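Local coordinates for actin-related protein 8 (Homo sapiens, PDB 4FO0), which binds ATP with low basal ATPase activity and serves as a proposed core subunit of the chromatin-remodelling INO80 complex, at residues Q11-G23 and D195-D207. Residues are numbered along the deposited sequence; the frame is centred on the assembly and turned at random.
With ATP (adenosine-5'-triphosphate), chain C.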
loop_
_atom_site.group_PDB
_atom_site.type_symbol
_atom_site.label_atom_id
_atom_site.label_comp_id
_atom_site.label_asym_id
_atom_site.label_seq_id
_atom_site.Cartn_x
_atom_site.Cartn_y
_atom_site.Cartn_z
ATOM N N GLN A 11 2.645 -32.389 -0.095
ATOM C CA GLN A 11 2.779 -33.102 1.163
ATOM C C GLN A 11 3.880 -32.535 2.046
ATOM O O GLN A 11 4.019 -32.929 3.208
ATOM C CB GLN A 11 2.988 -34.584 0.912
ATOM C CG GLN A 11 1.812 -35.238 0.226
ATOM C CD GLN A 11 2.227 -36.468 -0.554
ATOM O OE1 GLN A 11 3.021 -37.284 -0.072
ATOM N NE2 GLN A 11 1.709 -36.600 -1.775
ATOM N N ILE A 12 4.655 -31.601 1.510
ATOM C CA ILE A 12 5.657 -30.929 2.330
ATOM C C ILE A 12 5.005 -30.006 3.368
ATOM O O ILE A 12 3.847 -29.604 3.211
ATOM C CB ILE A 12 6.666 -30.156 1.471
ATOM C CG1 ILE A 12 5.943 -29.207 0.528
ATOM C CG2 ILE A 12 7.519 -31.120 0.652
ATOM C CD1 ILE A 12 6.884 -28.275 -0.192
ATOM N N GLN A 13 5.751 -29.696 4.429
ATOM C CA GLN A 13 5.278 -28.841 5.515
ATOM C C GLN A 13 4.720 -27.490 5.073
ATOM O O GLN A 13 3.658 -27.066 5.531
ATOM C CB GLN A 13 6.411 -28.560 6.484
ATOM C CG GLN A 13 6.669 -29.633 7.490
ATOM C CD GLN A 13 7.683 -29.182 8.515
ATOM O OE1 GLN A 13 7.475 -28.181 9.218
ATOM N NE2 GLN A 13 8.802 -29.901 8.592
ATOM N N SER A 14 5.452 -26.798 4.209
ATOM C CA SER A 14 5.061 -25.452 3.823
ATOM C C SER A 14 3.785 -25.418 2.978
ATOM O O SER A 14 3.316 -24.348 2.598
ATOM C CB SER A 14 6.209 -24.739 3.108
ATOM O OG SER A 14 6.598 -25.428 1.936
ATOM N N ASN A 15 3.237 -26.589 2.669
ATOM C CA ASN A 15 1.988 -26.650 1.930
ATOM C C ASN A 15 0.832 -26.458 2.891
ATOM O O ASN A 15 -0.293 -26.192 2.475
ATOM C CB ASN A 15 1.834 -27.975 1.180
ATOM C CG ASN A 15 0.616 -27.984 0.235
ATOM O OD1 ASN A 15 0.556 -27.209 -0.724
ATOM N ND2 ASN A 15 -0.346 -28.875 0.497
ATOM N N PHE A 16 1.129 -26.578 4.181
ATOM C CA PHE A 16 0.116 -26.477 5.219
ATOM C C PHE A 16 0.279 -25.238 6.076
ATOM O O PHE A 16 -0.299 -25.123 7.155
ATOM C CB PHE A 16 0.106 -27.748 6.052
ATOM C CG PHE A 16 -0.368 -28.917 5.280
ATOM C CD1 PHE A 16 -1.726 -29.163 5.155
ATOM C CD2 PHE A 16 0.531 -29.724 4.600
ATOM C CE1 PHE A 16 -2.173 -30.223 4.400
ATOM C CE2 PHE A 16 0.091 -30.783 3.845
ATOM C CZ PHE A 16 -1.266 -31.034 3.741
ATOM N N ILE A 17 1.060 -24.300 5.569
ATOM C CA ILE A 17 1.210 -23.028 6.230
ATOM C C ILE A 17 0.666 -21.913 5.349
ATOM O O ILE A 17 1.161 -21.693 4.239
ATOM C CB ILE A 17 2.664 -22.801 6.574
ATOM C CG1 ILE A 17 3.080 -23.833 7.632
ATOM C CG2 ILE A 17 2.873 -21.368 7.038
ATOM C CD1 ILE A 17 4.551 -23.858 7.915
ATOM N N ILE A 18 -0.381 -21.238 5.822
ATOM C CA ILE A 18 -0.942 -20.095 5.092
ATOM C C ILE A 18 -0.262 -18.789 5.498
ATOM O O ILE A 18 -0.189 -18.461 6.688
ATOM C CB ILE A 18 -2.436 -19.918 5.333
ATOM C CG1 ILE A 18 -3.216 -21.150 4.879
ATOM C CG2 ILE A 18 -2.930 -18.706 4.574
ATOM C CD1 ILE A 18 -3.083 -21.419 3.425
ATOM N N VAL A 19 0.256 -18.057 4.515
ATOM C CA VAL A 19 0.900 -16.776 4.791
ATOM C C VAL A 19 -0.032 -15.619 4.444
ATOM O O VAL A 19 -0.533 -15.520 3.317
ATOM C CB VAL A 19 2.242 -16.647 4.059
ATOM C CG1 VAL A 19 2.847 -15.267 4.271
ATOM C CG2 VAL A 19 3.197 -17.727 4.549
ATOM N N ILE A 20 -0.276 -14.758 5.428
ATOM C CA ILE A 20 -1.264 -13.692 5.277
ATOM C C ILE A 20 -0.690 -12.291 5.450
ATOM O O ILE A 20 -0.203 -11.921 6.527
ATOM C CB ILE A 20 -2.421 -13.873 6.247
ATOM C CG1 ILE A 20 -2.955 -15.302 6.146
ATOM C CG2 ILE A 20 -3.520 -12.837 5.967
ATOM C CD1 ILE A 20 -4.022 -15.630 7.170
ATOM N N HIS A 21 -0.751 -11.514 4.376
ATOM C CA HIS A 21 -0.272 -10.143 4.415
ATOM C C HIS A 21 -1.391 -9.187 4.053
ATOM O O HIS A 21 -1.652 -8.931 2.875
ATOM C CB HIS A 21 0.873 -9.946 3.441
ATOM C CG HIS A 21 1.560 -8.633 3.597
ATOM N ND1 HIS A 21 2.460 -8.146 2.669
ATOM C CD2 HIS A 21 1.483 -7.698 4.575
ATOM C CE1 HIS A 21 2.910 -6.972 3.075
ATOM N NE2 HIS A 21 2.330 -6.674 4.226
ATOM N N PRO A 22 -2.056 -8.650 5.072
ATOM C CA PRO A 22 -3.152 -7.688 4.901
ATOM C C PRO A 22 -2.611 -6.332 4.449
ATOM O O PRO A 22 -1.463 -6.006 4.726
ATOM C CB PRO A 22 -3.727 -7.559 6.313
ATOM C CG PRO A 22 -3.018 -8.613 7.151
ATOM C CD PRO A 22 -1.719 -8.869 6.485
ATOM N N GLY A 23 -3.435 -5.565 3.749
ATOM C CA GLY A 23 -3.091 -4.212 3.342
ATOM C C GLY A 23 -4.348 -3.352 3.338
ATOM O O GLY A 23 -5.474 -3.871 3.364
ATOM N N ASP A 195 -11.188 -27.582 7.115
ATOM C CA ASP A 195 -9.849 -28.181 7.096
ATOM C C ASP A 195 -8.760 -27.357 7.749
ATOM O O ASP A 195 -7.624 -27.817 7.848
ATOM C CB ASP A 195 -9.400 -28.497 5.672
ATOM C CG ASP A 195 -10.202 -29.611 5.048
ATOM O OD1 ASP A 195 -11.011 -30.233 5.774
ATOM O OD2 ASP A 195 -10.020 -29.866 3.834
ATOM N N LEU A 196 -9.081 -26.144 8.180
ATOM C CA LEU A 196 -8.030 -25.262 8.672
ATOM C C LEU A 196 -7.302 -25.841 9.886
ATOM O O LEU A 196 -6.179 -25.437 10.192
ATOM C CB LEU A 196 -8.562 -23.848 8.928
ATOM C CG LEU A 196 -8.864 -23.092 7.625
ATOM C CD1 LEU A 196 -9.431 -21.713 7.879
ATOM C CD2 LEU A 196 -7.624 -22.982 6.756
ATOM N N LYS A 197 -7.934 -26.798 10.556
ATOM C CA LYS A 197 -7.312 -27.477 11.693
ATOM C C LYS A 197 -5.985 -28.154 11.337
ATOM O O LYS A 197 -5.148 -28.378 12.215
ATOM C CB LYS A 197 -8.270 -28.502 12.297
ATOM C CG LYS A 197 -8.733 -29.574 11.335
ATOM C CD LYS A 197 -9.857 -30.386 11.970
ATOM C CE LYS A 197 -10.465 -31.393 11.005
ATOM N NZ LYS A 197 -11.826 -31.823 11.449
ATOM N N TYR A 198 -5.794 -28.475 10.060
ATOM C CA TYR A 198 -4.543 -29.074 9.603
ATOM C C TYR A 198 -3.550 -28.018 9.149
ATOM O O TYR A 198 -2.444 -28.347 8.724
ATOM C CB TYR A 198 -4.783 -30.044 8.445
ATOM C CG TYR A 198 -5.897 -31.037 8.679
ATOM C CD1 TYR A 198 -5.986 -31.749 9.871
ATOM C CD2 TYR A 198 -6.870 -31.258 7.709
ATOM C CE1 TYR A 198 -7.015 -32.665 10.086
ATOM C CE2 TYR A 198 -7.900 -32.170 7.914
ATOM C CZ TYR A 198 -7.967 -32.871 9.103
ATOM O OH TYR A 198 -8.993 -33.771 9.310
ATOM N N TYR A 199 -3.939 -26.749 9.226
ATOM C CA TYR A 199 -3.061 -25.669 8.786
ATOM C C TYR A 199 -2.552 -24.794 9.914
ATOM O O TYR A 199 -3.161 -24.691 10.979
ATOM C CB TYR A 199 -3.757 -24.785 7.760
ATOM C CG TYR A 199 -3.936 -25.448 6.431
ATOM C CD1 TYR A 199 -3.070 -25.181 5.378
ATOM C CD2 TYR A 199 -4.965 -26.352 6.226
ATOM C CE1 TYR A 199 -3.238 -25.792 4.144
ATOM C CE2 TYR A 199 -5.135 -26.969 5.009
ATOM C CZ TYR A 199 -4.277 -26.697 3.964
ATOM O OH TYR A 199 -4.466 -27.330 2.738
ATOM N N ARG A 200 -1.419 -24.163 9.649
ATOM C CA ARG A 200 -0.889 -23.117 10.486
ATOM C C ARG A 200 -0.813 -21.838 9.671
ATOM O O ARG A 200 -0.888 -21.857 8.437
ATOM C CB ARG A 200 0.495 -23.484 11.003
ATOM C CG ARG A 200 0.445 -24.403 12.195
ATOM C CD ARG A 200 1.836 -24.858 12.569
ATOM N NE ARG A 200 2.477 -25.516 11.439
ATOM C CZ ARG A 200 3.727 -25.958 11.448
ATOM N NH1 ARG A 200 4.464 -25.815 12.541
ATOM N NH2 ARG A 200 4.234 -26.539 10.370
ATOM N N CYS A 201 -0.638 -20.729 10.374
ATOM C CA CYS A 201 -0.700 -19.416 9.765
ATOM C C CYS A 201 0.488 -18.515 10.103
ATOM O O CYS A 201 0.898 -18.395 11.255
ATOM C CB CYS A 201 -1.987 -18.728 10.210
ATOM S SG CYS A 201 -2.096 -17.020 9.682
ATOM N N ILE A 202 1.035 -17.867 9.089
ATOM C CA ILE A 202 1.956 -16.777 9.334
ATOM C C ILE A 202 1.256 -15.456 9.040
ATOM O O ILE A 202 0.878 -15.185 7.897
ATOM C CB ILE A 202 3.173 -16.888 8.445
ATOM C CG1 ILE A 202 3.842 -18.261 8.650
ATOM C CG2 ILE A 202 4.089 -15.697 8.699
ATOM C CD1 ILE A 202 5.246 -18.200 9.202
ATOM N N LEU A 203 1.079 -14.649 10.079
ATOM C CA LEU A 203 0.444 -13.347 9.957
ATOM C C LEU A 203 1.454 -12.198 9.983
ATOM O O LEU A 203 2.144 -11.978 10.983
ATOM C CB LEU A 203 -0.574 -13.139 11.080
ATOM C CG LEU A 203 -1.300 -11.779 11.101
ATOM C CD1 LEU A 203 -2.058 -11.526 9.800
ATOM C CD2 LEU A 203 -2.258 -11.671 12.271
ATOM N N LEU A 204 1.529 -11.455 8.886
ATOM C CA LEU A 204 2.376 -10.271 8.845
ATOM C C LEU A 204 1.624 -9.091 9.428
ATOM O O LEU A 204 0.446 -8.885 9.130
ATOM C CB LEU A 204 2.746 -9.939 7.417
ATOM C CG LEU A 204 4.009 -10.559 6.860
ATOM C CD1 LEU A 204 3.948 -12.074 6.943
ATOM C CD2 LEU A 204 4.165 -10.076 5.428
ATOM N N ILE A 205 2.308 -8.307 10.249
ATOM C CA ILE A 205 1.691 -7.149 10.865
ATOM C C ILE A 205 2.549 -5.914 10.641
ATOM O O ILE A 205 3.736 -6.020 10.341
ATOM C CB ILE A 205 1.480 -7.354 12.370
ATOM C CG1 ILE A 205 2.820 -7.398 13.105
ATOM C CG2 ILE A 205 0.720 -8.614 12.623
ATOM C CD1 ILE A 205 2.664 -7.442 14.591
ATOM N N PRO A 206 1.948 -4.732 10.794
ATOM C CA PRO A 206 2.689 -3.487 10.582
ATOM C C PRO A 206 3.890 -3.404 11.513
ATOM O O PRO A 206 3.903 -3.991 12.592
ATOM C CB PRO A 206 1.680 -2.400 10.961
ATOM C CG PRO A 206 0.317 -3.077 10.902
ATOM C CD PRO A 206 0.574 -4.508 11.280
ATOM N N ASP A 207 4.892 -2.659 11.079
ATOM C CA ASP A 207 6.082 -2.407 11.870
ATOM C C ASP A 207 5.742 -1.761 13.222
ATOM O O ASP A 207 6.168 -2.239 14.274
ATOM C CB ASP A 207 7.007 -1.509 11.055
ATOM C CG ASP A 207 8.420 -1.545 11.546
ATOM O OD1 ASP A 207 8.867 -2.637 11.961
ATOM O OD2 ASP A 207 9.076 -0.482 11.520
HETATM P PG ATP C . -0.884 -0.097 2.681
HETATM O O1G ATP C . 0.470 -0.752 2.685
HETATM O O2G ATP C . -1.868 -0.644 3.685
HETATM O O3G ATP C . -0.874 1.416 2.624
HETATM P PB ATP C . -1.321 -1.885 0.433
HETATM O O1B ATP C . -2.703 -2.204 -0.070
HETATM O O2B ATP C . -0.425 -2.910 1.114
HETATM O O3B ATP C . -1.506 -0.525 1.270
HETATM P PA ATP C . 0.296 -1.988 -1.916
HETATM O O1A ATP C . -0.650 -2.967 -2.562
HETATM O O2A ATP C . 1.662 -2.403 -1.431
HETATM O O3A ATP C . -0.512 -1.210 -0.778
HETATM O "O5'" ATP C . 0.494 -0.789 -2.950
HETATM C "C5'" ATP C . -0.674 -0.222 -3.522
HETATM C "C4'" ATP C . -0.282 1.048 -4.235
HETATM O "O4'" ATP C . 0.685 0.707 -5.217
HETATM C "C3'" ATP C . -1.443 1.695 -4.972
HETATM O "O3'" ATP C . -1.495 3.090 -4.656
HETATM C "C2'" ATP C . -1.106 1.502 -6.430
HETATM O "O2'" ATP C . -1.575 2.559 -7.254
HETATM C "C1'" ATP C . 0.401 1.491 -6.368
HETATM N N9 ATP C . 0.973 0.952 -7.611
HETATM C C8 ATP C . 0.843 -0.302 -8.066
HETATM N N7 ATP C . 1.490 -0.450 -9.246
HETATM C C5 ATP C . 2.046 0.729 -9.551
HETATM C C6 ATP C . 2.853 1.257 -10.662
HETATM N N6 ATP C . 3.199 0.442 -11.690
HETATM N N1 ATP C . 3.228 2.562 -10.600
HETATM C C2 ATP C . 2.882 3.367 -9.577
HETATM N N3 ATP C . 2.134 2.946 -8.535
HETATM C C4 ATP C . 1.699 1.660 -8.469
HETATM O O HOH W 1 0.989 -26.615 9.334
#
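The pairing of F16–H21 with Y199–L204 exemplifies how, in the actin fold, a parallel strand pair carries a phosphate-binding loop to the nucleotide. Five backbone hydrogen bonds zip the strands together, from R200 N to F16 O (2.9 Å) at one end to L204 N to I20 O (3.0 Å) at the other. On one face of the sheet I17 CG2 packs against I202 CG1 at 3.6 Å, and helix 553-563 covers both; on the other, I20 CD1 meets C201 SG. At the strand entrance F16 CD1 sits over one face of the Y199 ring, 3.7 Å from Y199 CZ, the two planes inclined at 45°. With CG beside its backbone N (chi1 -71°), the Y199 ring lies against the backbone of N15 and F16, and its hydroxyl reaches R31, which also binds N15 O. With an alanine here, F16 is likely to lose the ring it leans on, and R31 its phenolic partner. A water bridges F16 O and R200 NE. Near the nucleotide, L204 CD2 makes a CH-pi contact over one face of the H21 imidazole, 3.6 Å from its centroid, while H21 NE2 is hydrogen-bonded to E235; together they probably limit the ring's rotation, with magnesium nearby. P22 then leads to G23, whose C lies 3.7 Å from ATP O2G, in the first phosphate-binding loop, between strands 17-21 and 26-31, as in the actin/Hsp70/hexokinase ATPase fold.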